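EchA1_1 (Mycobacterium avium subsp. paratuberculosis, PDB 3R9T) probably catalyses the reversible hydration of (2E)-enoyl-CoA thioesters to (3S)-3-hydroxyacyl-CoA in fatty acid metabolism, as a trimeric member of the crotonase family. Local coordinates at residues Arg97-Lys102 against Tyr219-Gly224; Ala29-Asn34 against Thr60-Lys65; Glu14-Val19 against Ala195-Ala200; Phe151-Gln156 against Lys160-Leu165; Ala175-Arg178 against Leu182-Glu185. One frame throughout, in Å; residues are numbered along the deposited sequence. Where two conformers were deposited one is given.

Contact 1. Residues Arg97-Lys102 against Tyr219-Gly224; sequences RHFIDK and YGVDDG
The small two-stranded hairpin of 221-222 and 225-226, which follows helix 208-218 in this crotonase-fold chain, packs through V221, together with Y219 just before it, against F99, in the loop that leads into strand 104-108. V221 CG2 sits over one face of the F99 ring, a CH-pi contact with 3.7 Å from CG2 to the ring centroid and only 15° off the normal. It lies off centre, toward the rim, and its closest ring atom is F99 CE1 at 3.6 Å. With CG anti to the backbone N (chi1 179°), F99 sends its ring toward the hairpin. Y219 meets the rim of that ring instead: Y219 CD1 lies near the ring plane, 4.0 Å from F99 CE1, while the hydroxyl is hydrogen-bonded to D124. V226, K215 and R216 also touch F99. G220, the first residue beyond the helix, closes it in a Schellman motif, and its positive phi suits a residue without a side chain. On the polar flank the two backbones are bridged by two waters. One accepts from F99 N at 3.0 Å and lies within hydrogen-bonding distance of R97 O and G224 O; the second lies 2.8 Å from F99 O and 2.7 Å from G224 O, joining the two carbonyls. No direct hydrogen bond joins the segments, so the contact depends on dispersion at the ring and on solvent-mediated backbone links.

Contact 2. Residues Ala29-Asn34 against Thr60-Lys65; sequences ARNAIN and TGAGDK
G61, at the end of strand 56-61, is the first residue of its segment to meet N31: its CA lies 3.8 Å from N31 ND2. Glycine suits this place, because a CB here would point at the asparagine and press on its amide nitrogen. At A62 the chain leaves the strand and presents its carbonyl to the same group. N31 ND2 donates to A62 O over 3.0 Å with an N-H...O angle of 153°, using a lone pair in the carbonyl plane, and the acceptor lies only 5° out of the amide plane of N31. A62 adds only a methyl beside this bond, its CB 4.3 Å from N31 OD1. In this crotonase-fold domain the bond ties the loop between strand 19-24 and helix 35-50 to the end of a central strand of the main sheet. CG of N31 stands beside its own backbone N and opposite the carbonyl carbon (chi1 -72°), which directs the amide at the neighbouring segment. Both ends of that amide are used: OD1 accepts from R26 N, and ND2 has a second acceptor in S66 O. Further along the loop, G63 has backbone angles at which a CB would jam against the carbonyl O of A62, and its own carbonyl accepts from N109 ND2.

Contact 3. Residues Glu14-Val19 against Ala195-Ala200; sequences ERRGNV and AALALA
L197 holds CG opposite its own carbonyl carbon (chi1 -71°) and is extended at chi2, so that its two methyls part between R16 and V19. V19, with CG1 anti to the backbone N (chi1 -179°), turns that branch to the leucine and the other branch to A200. V19 CG1 approaches L197 CD2 to 3.7 Å, and V19 CG2 lies 3.8 Å from A200 CB. The leucine reaches far enough to touch two residues of the hairpin, whereas the small methyl of A200, one helical turn later, lets V19 come close to the helix. R16 and V19 belong to the hairpin of strands 11-16 and 19-24 at one edge of the main sheet of the crotonase fold. A type II' turn from R16 to V19 joins the strands, with G17 supplying the positive phi of its second position, and R16 and V19 exchange both backbone hydrogen bonds; R15 NE steadies the turn by donating to G17 O. Helix 192-204 lies against the sheet here: A196 and A200 touch I105 of strand 104-108, and V58 of strand 56-61 receives both V19 and A196. At the solvent-facing margin the R16 chain crosses the leucine at about a right angle, its CG 4.0 Å from L197 CD1, and its NH2 approaches the same methyl. The bend at chi2 (-71°) brings the guanidinium round to E14, whose carboxylate lies at its edge and in its plane. Within this salt bridge R16 NH1 donates to E14 OE2 over 2.9 Å, meeting it on the syn side but well out of the carboxylate plane.

Contact 4. Residues Phe151-Gln156 against Lys160-Leu165; sequences FRIAEQ and KVAMRL
A162 is the bump at the centre of this helical hairpin, in which helices 149-156 and 159-168 run nearly antiparallel (147° between the short segments) with axes 8.1 Å apart. Its CB fits into the hollow between I153 and A154, coming 3.4 Å from A154 CA and 3.5 Å from I153 O, at a kink where the N atoms of A154 and E155 lack bonds to the turn before. An alanine suits both positions: the two methyls meet with 3.8 Å between A154 CB and A162 CB, and such small side chains allow the backbones to draw close, A154 CA and A162 CA being 4.9 Å apart. I153 forms the larger projection from the other helix. With its CG1 anti to the backbone N (chi1 -167°), that branch bridges the groove between A162 and L165, lying 4.0 Å from A162 CB. L136 touches both I153 and L165, and L121 packs on the isoleucine. The hairpin also joins the trimer: K160 NZ donates to A120 O, S123 O and Q156 OE1 of a neighbouring subunit. Within the groove, I153 and L165 cross at a slant, with 4.2 Å from I153 CG1 to L165 CD2.

Contact 5. Residues Ala175-Arg178 against Leu182-Glu185; sequences AAAR and LINE
I183 sets its CG1 against the backbone of helix 174-180, while L182 comes up beside A177 and R178 touches the loop through CB and CG. The isoleucine's CG1 stands between its backbone N and carbonyl carbon (chi1 67°), a position that places it 3.5 Å from R178 N and 3.8 Å from R178 CB. A177 presents a single methyl to both hydrophobic neighbours: its CB is 4.0 Å from L182 CD2, from one direction, and 4.0 Å from I183 CG1, from another. Alanine is small enough for the two larger side chains to close in together, and F134 and L172 of nearby strands pack on the same methyl. The turn out of the helix is also held by the carbonyl of A177, on which L182 N and I183 N both converge in weak hydrogen bonds, the former 3.0 Å from A177 O. R178 CG lies 4.0 Å from N184 O, and the chain then bends at chi2 and chi3. Two waters complete the polar side: one donates to both R178 O and I183 O, the other donates to N184 O and weakly accepts from R178 NH1 in its guanidinium plane. N184 OD1 accepts from V126 N, joining the loop to the main sheet of the crotonase fold. Apolar packing therefore secures the inner side of this helix-to-strand connection, while the polar atoms between the two segments are linked by weak direct bonds and by water.

All five contacts lie in one crotonase-fold domain. Contact 3 spans most of the chain and encloses contacts 2, 4 and 5; contact 1 also encloses contacts 4 and 5, which follow one another, and contacts 1 and 3 interleave. Contacts 2 and 3 reach the main six-stranded sheet, with centres about 19 Å apart, and contact 5 leads into strand 185-187 at its far edge. Contacts 4 and 5 have centres about 14 Å apart yet touch through Q156 and L182; contacts 3 and 5 touch through A195 and E185. Contacts 1 and 2 sit on opposite sides of the chain's centre. Contacts 1, 4 and 5, and contact 3 through L199 alone, meet neighbouring subunits, so much of this packing also adjoins the trimer interface.

Contact 1. Residues Arg97-Lys102 against Tyr219-Gly224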
# COMPACT_ATOMS: atom_id res chain seq x y z
N ARG B 97 -1.69 0.99 20.48
CA ARG B 97 -3.02 0.40 20.33
C ARG B 97 -4.04 1.25 21.08
O ARG B 97 -4.96 0.73 21.71
CB ARG B 97 -3.03 -1.03 20.88
CG ARG B 97 -4.11 -1.92 20.37
CD ARG B 97 -3.81 -3.35 20.85
NE ARG B 97 -4.74 -4.35 20.37
CZ ARG B 97 -4.71 -5.64 20.73
NH1 ARG B 97 -3.79 -6.08 21.59
NH2 ARG B 97 -5.60 -6.49 20.24
N HIS B 98 -3.87 2.57 21.01
CA HIS B 98 -4.72 3.53 21.70
C HIS B 98 -5.32 4.50 20.69
O HIS B 98 -4.88 5.64 20.57
CB HIS B 98 -3.88 4.28 22.73
CG HIS B 98 -4.68 5.08 23.70
ND1 HIS B 98 -4.09 5.63 24.83
CD2 HIS B 98 -5.98 5.44 23.74
CE1 HIS B 98 -5.01 6.28 25.52
NE2 HIS B 98 -6.17 6.18 24.88
N PHE B 99 -6.35 4.05 19.99
CA PHE B 99 -7.01 4.88 19.02
C PHE B 99 -7.76 6.01 19.72
O PHE B 99 -8.55 5.78 20.66
CB PHE B 99 -8.01 4.08 18.17
CG PHE B 99 -8.72 4.94 17.16
CD1 PHE B 99 -8.13 5.20 15.94
CD2 PHE B 99 -9.94 5.54 17.47
CE1 PHE B 99 -8.76 6.04 15.01
CE2 PHE B 99 -10.58 6.37 16.55
CZ PHE B 99 -9.99 6.61 15.32
N ILE B 100 -7.52 7.22 19.23
CA ILE B 100 -8.32 8.39 19.54
C ILE B 100 -8.79 9.06 18.25
O ILE B 100 -8.14 8.97 17.20
CB ILE B 100 -7.59 9.40 20.47
CG1 ILE B 100 -6.42 10.11 19.76
CG2 ILE B 100 -7.17 8.70 21.78
CD1 ILE B 100 -5.94 11.36 20.53
N ASP B 101 -9.94 9.72 18.34
CA ASP B 101 -10.65 10.44 17.27
C ASP B 101 -9.92 11.66 16.73
O ASP B 101 -10.26 12.19 15.65
CB ASP B 101 -11.97 10.98 17.85
CG ASP B 101 -12.99 9.90 18.11
OD1 ASP B 101 -12.97 8.87 17.41
OD2 ASP B 101 -13.84 10.11 19.00
N LYS B 102 -9.01 12.17 17.54
CA LYS B 102 -8.32 13.41 17.20
C LYS B 102 -6.97 13.12 16.55
O LYS B 102 -6.33 12.13 16.87
CB LYS B 102 -8.15 14.24 18.46
CG LYS B 102 -9.39 14.15 19.35
CD LYS B 102 -9.95 15.46 19.76
CE LYS B 102 -11.18 15.30 20.67
NZ LYS B 102 -11.07 16.15 21.86
N TYR B 219 -9.24 4.35 9.27
CA TYR B 219 -8.60 3.26 10.01
C TYR B 219 -9.52 2.07 10.26
O TYR B 219 -9.11 1.12 10.90
CB TYR B 219 -8.02 3.74 11.34
CG TYR B 219 -6.83 4.64 11.16
CD1 TYR B 219 -6.93 5.99 11.43
CD2 TYR B 219 -5.59 4.15 10.72
CE1 TYR B 219 -5.84 6.84 11.25
CE2 TYR B 219 -4.49 5.00 10.53
CZ TYR B 219 -4.62 6.35 10.81
OH TYR B 219 -3.54 7.21 10.65
N GLY B 220 -10.75 2.08 9.75
CA GLY B 220 -11.66 0.94 9.95
C GLY B 220 -11.98 0.69 11.40
O GLY B 220 -11.86 -0.42 11.89
N VAL B 221 -12.44 1.72 12.09
CA VAL B 221 -12.69 1.66 13.52
C VAL B 221 -14.14 1.36 13.82
O VAL B 221 -15.04 2.07 13.36
CB VAL B 221 -12.27 2.96 14.20
CG1 VAL B 221 -12.68 2.99 15.72
CG2 VAL B 221 -10.76 3.18 13.97
N ASP B 222 -14.34 0.27 14.56
CA ASP B 222 -15.62 -0.06 15.16
C ASP B 222 -15.43 -0.04 16.68
O ASP B 222 -14.52 -0.68 17.22
CB ASP B 222 -16.10 -1.44 14.70
CG ASP B 222 -16.32 -1.52 13.19
OD1 ASP B 222 -16.69 -0.51 12.56
OD2 ASP B 222 -16.13 -2.63 12.64
N ASP B 223 -16.27 0.73 17.36
CA ASP B 223 -16.25 0.84 18.83
C ASP B 223 -14.84 1.08 19.40
O ASP B 223 -14.40 0.39 20.32
CB ASP B 223 -16.86 -0.42 19.46
CG ASP B 223 -18.38 -0.43 19.39
OD1 ASP B 223 -18.95 0.37 18.63
OD2 ASP B 223 -18.99 -1.26 20.10
N GLY B 224 -14.13 2.05 18.85
CA GLY B 224 -12.81 2.41 19.38
C GLY B 224 -11.66 1.47 19.06
O GLY B 224 -10.55 1.68 19.54
O HOH W 1 -7.69 1.42 20.32
O HOH W 2 -10.38 3.78 21.23

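Contact 2. Residues Ala29-Asn34 against Thr60-Lys65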
# COMPACT_ATOMS: atom_id res chain seq x y z
N ALA B 29 17.72 8.57 29.76
CA ALA B 29 17.66 7.21 29.21
C ALA B 29 17.25 7.20 27.74
O ALA B 29 16.67 6.22 27.26
CB ALA B 29 16.70 6.36 30.04
N ARG B 30 17.56 8.28 27.03
CA ARG B 30 17.27 8.40 25.59
C ARG B 30 15.79 8.24 25.28
O ARG B 30 15.40 7.80 24.20
CB ARG B 30 18.12 7.42 24.77
CG ARG B 30 19.56 7.87 24.76
CD ARG B 30 20.67 6.85 24.56
NE ARG B 30 20.52 5.55 23.87
CZ ARG B 30 20.43 5.28 22.55
NH1 ARG B 30 20.40 3.98 22.23
NH2 ARG B 30 20.34 6.19 21.57
N ASN B 31 14.97 8.64 26.25
CA ASN B 31 13.52 8.64 26.13
C ASN B 31 12.97 7.27 25.79
O ASN B 31 11.96 7.15 25.11
CB ASN B 31 13.07 9.72 25.12
CG ASN B 31 13.23 11.14 25.67
OD1 ASN B 31 12.97 11.39 26.85
ND2 ASN B 31 13.67 12.05 24.82
N ALA B 32 13.64 6.23 26.30
CA ALA B 32 13.19 4.86 26.14
C ALA B 32 11.88 4.64 26.90
O ALA B 32 11.63 5.25 27.94
CB ALA B 32 14.27 3.86 26.61
N ILE B 33 11.05 3.76 26.36
CA ILE B 33 9.74 3.51 26.93
C ILE B 33 9.79 2.53 28.09
O ILE B 33 10.29 1.41 27.95
CB ILE B 33 8.76 2.94 25.90
CG1 ILE B 33 8.66 3.87 24.70
CG2 ILE B 33 7.36 2.77 26.52
CD1 ILE B 33 8.27 5.32 25.05
N ASN B 34 9.24 2.96 29.22
CA ASN B 34 8.91 2.06 30.31
C ASN B 34 7.47 2.33 30.79
O ASN B 34 6.76 3.20 30.24
CB ASN B 34 9.91 2.24 31.47
CG ASN B 34 9.82 3.61 32.13
OD1 ASN B 34 8.92 4.40 31.84
ND2 ASN B 34 10.76 3.89 33.02
N THR B 60 6.26 14.21 21.24
CA THR B 60 7.68 14.49 20.99
C THR B 60 8.52 13.99 22.18
O THR B 60 7.98 13.46 23.17
CB THR B 60 7.87 16.01 20.73
OG1 THR B 60 9.12 16.28 20.07
CG2 THR B 60 7.73 16.81 22.04
N GLY B 61 9.84 14.13 22.07
CA GLY B 61 10.76 13.68 23.09
C GLY B 61 11.47 14.88 23.67
O GLY B 61 11.77 15.84 22.96
N ALA B 62 11.77 14.82 24.96
CA ALA B 62 12.49 15.88 25.64
C ALA B 62 13.93 15.93 25.16
O ALA B 62 14.55 14.89 24.93
CB ALA B 62 12.46 15.66 27.16
N GLY B 63 14.47 17.14 25.01
CA GLY B 63 15.89 17.31 24.66
C GLY B 63 16.18 17.30 23.17
O GLY B 63 15.26 17.25 22.34
N ASP B 64 17.46 17.31 22.83
CA ASP B 64 17.88 17.56 21.45
C ASP B 64 18.50 16.37 20.71
O ASP B 64 18.98 16.54 19.58
CB ASP B 64 18.87 18.74 21.40
CG ASP B 64 19.00 19.33 20.00
OD1 ASP B 64 17.96 19.63 19.38
OD2 ASP B 64 20.15 19.47 19.51
N LYS B 65 18.50 15.18 21.31
CA LYS B 65 19.14 14.03 20.66
C LYS B 65 18.18 12.89 20.40
O LYS B 65 18.37 12.17 19.43
CB LYS B 65 20.33 13.49 21.47
CG LYS B 65 21.50 14.47 21.59
CD LYS B 65 22.39 14.47 20.35
CE LYS B 65 23.73 15.16 20.61
NZ LYS B 65 24.38 15.58 19.34

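Contact 3. Residues Glu14-Val19 against Ala195-Ala200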
# COMPACT_ATOMS: atom_id res chain seq x y z
N GLU B 14 1.20 19.29 28.01
CA GLU B 14 1.01 20.73 28.04
C GLU B 14 0.10 21.12 26.89
O GLU B 14 -0.05 20.36 25.93
CB GLU B 14 2.38 21.44 28.00
CG GLU B 14 3.07 21.52 26.65
CD GLU B 14 4.29 22.43 26.70
OE1 GLU B 14 5.16 22.23 27.58
OE2 GLU B 14 4.38 23.34 25.86
N ARG B 15 -0.53 22.28 26.99
CA ARG B 15 -1.45 22.74 25.95
C ARG B 15 -0.88 23.96 25.24
O ARG B 15 -0.52 24.95 25.89
CB ARG B 15 -2.82 23.06 26.56
CG ARG B 15 -3.78 21.87 26.54
CD ARG B 15 -4.57 21.83 25.24
NE ARG B 15 -5.70 22.76 25.27
CZ ARG B 15 -6.86 22.52 25.89
NH1 ARG B 15 -7.07 21.37 26.54
NH2 ARG B 15 -7.82 23.43 25.86
N ARG B 16 -0.77 23.88 23.92
CA ARG B 16 -0.45 25.05 23.10
C ARG B 16 -1.74 25.37 22.36
O ARG B 16 -2.02 24.77 21.32
CB ARG B 16 0.64 24.76 22.06
CG ARG B 16 1.96 24.23 22.59
CD ARG B 16 2.75 25.27 23.34
NE ARG B 16 4.00 24.69 23.82
CZ ARG B 16 5.19 24.81 23.24
NH1 ARG B 16 6.24 24.22 23.79
NH2 ARG B 16 5.35 25.52 22.12
N GLY B 17 -2.53 26.28 22.91
CA GLY B 17 -3.84 26.57 22.34
C GLY B 17 -4.71 25.32 22.34
O GLY B 17 -4.91 24.72 23.39
N ASN B 18 -5.20 24.90 21.16
CA ASN B 18 -6.04 23.70 21.04
C ASN B 18 -5.29 22.39 20.73
O ASN B 18 -5.92 21.38 20.37
CB ASN B 18 -7.16 23.91 20.01
CG ASN B 18 -6.65 24.20 18.60
OD1 ASN B 18 -5.49 23.95 18.26
ND2 ASN B 18 -7.54 24.73 17.76
N VAL B 19 -3.97 22.43 20.86
CA VAL B 19 -3.12 21.25 20.66
C VAL B 19 -2.58 20.82 22.00
O VAL B 19 -2.07 21.63 22.76
CB VAL B 19 -1.89 21.55 19.75
CG1 VAL B 19 -1.03 20.29 19.55
CG2 VAL B 19 -2.33 22.11 18.42
N ALA B 195 7.25 23.09 13.69
CA ALA B 195 6.77 22.55 12.43
C ALA B 195 5.55 21.67 12.66
O ALA B 195 4.57 21.72 11.90
CB ALA B 195 7.86 21.77 11.74
N ALA B 196 5.58 20.87 13.72
CA ALA B 196 4.44 20.00 14.03
C ALA B 196 3.21 20.80 14.46
O ALA B 196 2.09 20.44 14.12
CB ALA B 196 4.82 18.98 15.11
N LEU B 197 3.40 21.85 15.24
CA LEU B 197 2.28 22.72 15.61
C LEU B 197 1.67 23.41 14.38
O LEU B 197 0.46 23.63 14.32
CB LEU B 197 2.73 23.76 16.64
CG LEU B 197 3.03 23.18 18.03
CD1 LEU B 197 3.64 24.28 18.92
CD2 LEU B 197 1.80 22.56 18.69
N ALA B 198 2.51 23.75 13.40
CA ALA B 198 2.01 24.36 12.17
C ALA B 198 1.16 23.35 11.38
O ALA B 198 0.10 23.70 10.83
CB ALA B 198 3.16 24.88 11.32
N LEU B 199 1.63 22.11 11.30
CA LEU B 199 0.85 21.05 10.66
C LEU B 199 -0.46 20.81 11.43
O LEU B 199 -1.53 20.67 10.83
CB LEU B 199 1.66 19.75 10.57
CG LEU B 199 0.98 18.55 9.90
CD1 LEU B 199 0.51 18.93 8.47
CD2 LEU B 199 1.93 17.36 9.85
N ALA B 200 -0.39 20.78 12.76
CA ALA B 200 -1.60 20.65 13.57
C ALA B 200 -2.61 21.74 13.21
O ALA B 200 -3.82 21.48 13.08
CB ALA B 200 -1.28 20.70 15.05

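Contact 4. Residues Phe151-Gln156 against Lys160-Leu165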
# COMPACT_ATOMS: atom_id res chain seq x y z
N PHE B 151 3.92 -5.72 11.59
CA PHE B 151 2.84 -5.70 10.63
C PHE B 151 2.45 -4.33 10.08
O PHE B 151 1.77 -4.26 9.06
CB PHE B 151 1.60 -6.44 11.17
CG PHE B 151 0.93 -5.76 12.34
CD1 PHE B 151 1.22 -6.14 13.64
CD2 PHE B 151 -0.05 -4.78 12.12
CE1 PHE B 151 0.57 -5.53 14.72
CE2 PHE B 151 -0.71 -4.18 13.18
CZ PHE B 151 -0.42 -4.56 14.47
N ARG B 152 2.88 -3.23 10.72
CA ARG B 152 2.55 -1.92 10.17
C ARG B 152 3.59 -1.42 9.18
O ARG B 152 3.25 -0.59 8.35
CB ARG B 152 2.38 -0.86 11.26
CG ARG B 152 1.13 -1.09 12.08
CD ARG B 152 1.03 -0.16 13.26
NE ARG B 152 -0.32 -0.20 13.85
CZ ARG B 152 -0.63 0.20 15.09
NH1 ARG B 152 0.30 0.67 15.92
NH2 ARG B 152 -1.88 0.11 15.52
N ILE B 153 4.83 -1.92 9.26
CA ILE B 153 5.88 -1.33 8.43
C ILE B 153 5.55 -1.56 6.94
O ILE B 153 5.66 -0.62 6.12
CB ILE B 153 7.32 -1.80 8.81
CG1 ILE B 153 8.37 -0.92 8.11
CG2 ILE B 153 7.53 -3.24 8.51
CD1 ILE B 153 8.41 0.48 8.62
N ALA B 154 5.06 -2.75 6.59
CA ALA B 154 4.73 -3.03 5.20
C ALA B 154 3.40 -2.44 4.78
O ALA B 154 3.07 -2.45 3.59
CB ALA B 154 4.75 -4.54 4.92
N GLU B 155 2.63 -1.95 5.74
CA GLU B 155 1.41 -1.20 5.45
C GLU B 155 1.66 0.26 5.08
O GLU B 155 0.81 0.90 4.45
CB GLU B 155 0.50 -1.26 6.66
CG GLU B 155 -0.08 -2.63 6.86
CD GLU B 155 -0.93 -2.78 8.11
OE1 GLU B 155 -0.95 -1.86 8.96
OE2 GLU B 155 -1.56 -3.86 8.25
N GLN B 156 2.82 0.78 5.46
CA GLN B 156 3.10 2.20 5.30
C GLN B 156 4.28 2.54 4.40
O GLN B 156 4.49 3.70 4.09
CB GLN B 156 3.28 2.83 6.67
CG GLN B 156 2.08 2.58 7.55
CD GLN B 156 2.10 3.37 8.83
OE1 GLN B 156 2.76 4.41 8.93
NE2 GLN B 156 1.37 2.89 9.84
N LYS B 160 8.63 -4.24 -0.57
CA LYS B 160 10.03 -4.66 -0.59
C LYS B 160 10.92 -3.77 0.29
O LYS B 160 11.82 -4.26 0.96
CB LYS B 160 10.58 -4.69 -2.03
CG LYS B 160 10.71 -6.09 -2.61
CD LYS B 160 9.40 -6.81 -2.70
CE LYS B 160 9.61 -8.16 -3.37
NZ LYS B 160 8.35 -8.94 -3.35
N VAL B 161 10.66 -2.47 0.30
CA VAL B 161 11.42 -1.54 1.13
C VAL B 161 11.19 -1.85 2.63
O VAL B 161 12.14 -1.86 3.43
CB VAL B 161 11.05 -0.09 0.78
CG1 VAL B 161 11.77 0.90 1.66
CG2 VAL B 161 11.35 0.17 -0.71
N ALA B 162 9.93 -2.11 3.00
CA ALA B 162 9.57 -2.48 4.36
C ALA B 162 10.26 -3.77 4.80
O ALA B 162 10.80 -3.86 5.90
CB ALA B 162 8.05 -2.63 4.49
N MET B 163 10.25 -4.76 3.92
CA MET B 163 10.83 -6.05 4.24
C MET B 163 12.34 -5.93 4.45
O MET B 163 12.90 -6.57 5.33
CB MET B 163 10.52 -7.10 3.17
CG MET B 163 10.77 -8.53 3.63
SD MET B 163 9.69 -9.06 4.98
CE MET B 163 8.24 -8.05 4.62
N ARG B 164 13.01 -5.10 3.65
CA ARG B 164 14.46 -4.94 3.85
C ARG B 164 14.74 -4.35 5.23
O ARG B 164 15.62 -4.80 5.97
CB ARG B 164 15.10 -4.05 2.77
CG ARG B 164 16.63 -4.15 2.81
CD ARG B 164 17.33 -3.10 2.00
NE ARG B 164 18.77 -3.36 2.01
CZ ARG B 164 19.60 -3.13 3.04
NH1 ARG B 164 19.18 -2.59 4.18
NH2 ARG B 164 20.89 -3.44 2.91
N LEU B 165 13.99 -3.32 5.59
CA LEU B 165 14.14 -2.68 6.89
C LEU B 165 13.87 -3.69 8.04
O LEU B 165 14.61 -3.75 9.03
CB LEU B 165 13.21 -1.46 6.92
CG LEU B 165 13.20 -0.49 8.10
CD1 LEU B 165 12.60 0.85 7.70
CD2 LEU B 165 12.41 -1.10 9.22

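Contact 5. Residues Ala175-Arg178 against Leu182-Glu185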
# COMPACT_ATOMS: atom_id res chain seq x y z
N ALA B 175 15.35 11.67 5.56
CA ALA B 175 15.12 11.93 4.16
C ALA B 175 14.57 10.71 3.42
O ALA B 175 13.63 10.82 2.66
CB ALA B 175 16.41 12.38 3.52
N ALA B 176 15.16 9.54 3.66
CA ALA B 176 14.70 8.32 2.98
C ALA B 176 13.28 7.97 3.45
O ALA B 176 12.44 7.55 2.65
CB ALA B 176 15.66 7.14 3.23
N ALA B 177 13.03 8.15 4.75
CA ALA B 177 11.69 7.92 5.29
C ALA B 177 10.69 8.82 4.60
O ALA B 177 9.60 8.38 4.23
CB ALA B 177 11.66 8.15 6.79
N ARG B 178 11.05 10.08 4.40
CA ARG B 178 10.16 11.01 3.72
C ARG B 178 9.96 10.63 2.26
O ARG B 178 8.85 10.72 1.75
CB ARG B 178 10.69 12.45 3.83
CG ARG B 178 9.67 13.50 3.45
CD ARG B 178 10.23 14.52 2.51
NE ARG B 178 10.70 13.92 1.27
CZ ARG B 178 10.01 13.83 0.13
NH1 ARG B 178 8.77 14.30 0.03
NH2 ARG B 178 10.58 13.26 -0.92
N LEU B 182 6.70 7.51 4.21
CA LEU B 182 6.55 7.12 5.60
C LEU B 182 6.45 8.20 6.71
O LEU B 182 5.89 7.98 7.81
CB LEU B 182 7.76 6.31 5.94
CG LEU B 182 7.84 5.86 7.40
CD1 LEU B 182 6.65 4.91 7.70
CD2 LEU B 182 9.17 5.20 7.71
N ILE B 183 7.14 9.31 6.50
CA ILE B 183 6.94 10.50 7.31
C ILE B 183 6.51 11.54 6.31
O ILE B 183 6.66 11.36 5.09
CB ILE B 183 8.18 10.91 8.11
CG1 ILE B 183 9.31 11.38 7.18
CG2 ILE B 183 8.63 9.76 9.04
CD1 ILE B 183 10.47 12.03 7.94
N ASN B 184 5.98 12.65 6.83
CA ASN B 184 5.42 13.71 6.00
C ASN B 184 6.39 14.81 5.60
O ASN B 184 6.29 15.33 4.47
CB ASN B 184 4.24 14.33 6.72
CG ASN B 184 3.10 13.35 6.88
OD1 ASN B 184 2.99 12.69 7.91
ND2 ASN B 184 2.27 13.21 5.84
N GLU B 185 7.29 15.16 6.51
CA GLU B 185 8.16 16.28 6.27
C GLU B 185 9.42 16.25 7.13
O GLU B 185 9.45 15.68 8.22
CB GLU B 185 7.34 17.56 6.43
CG GLU B 185 7.29 18.12 7.75
CD GLU B 185 6.73 19.53 7.72
OE1 GLU B 185 6.15 19.91 8.73
OE2 GLU B 185 6.85 20.26 6.71
O HOH W 3 6.29 11.69 2.60
O HOH W 4 7.30 16.34 2.24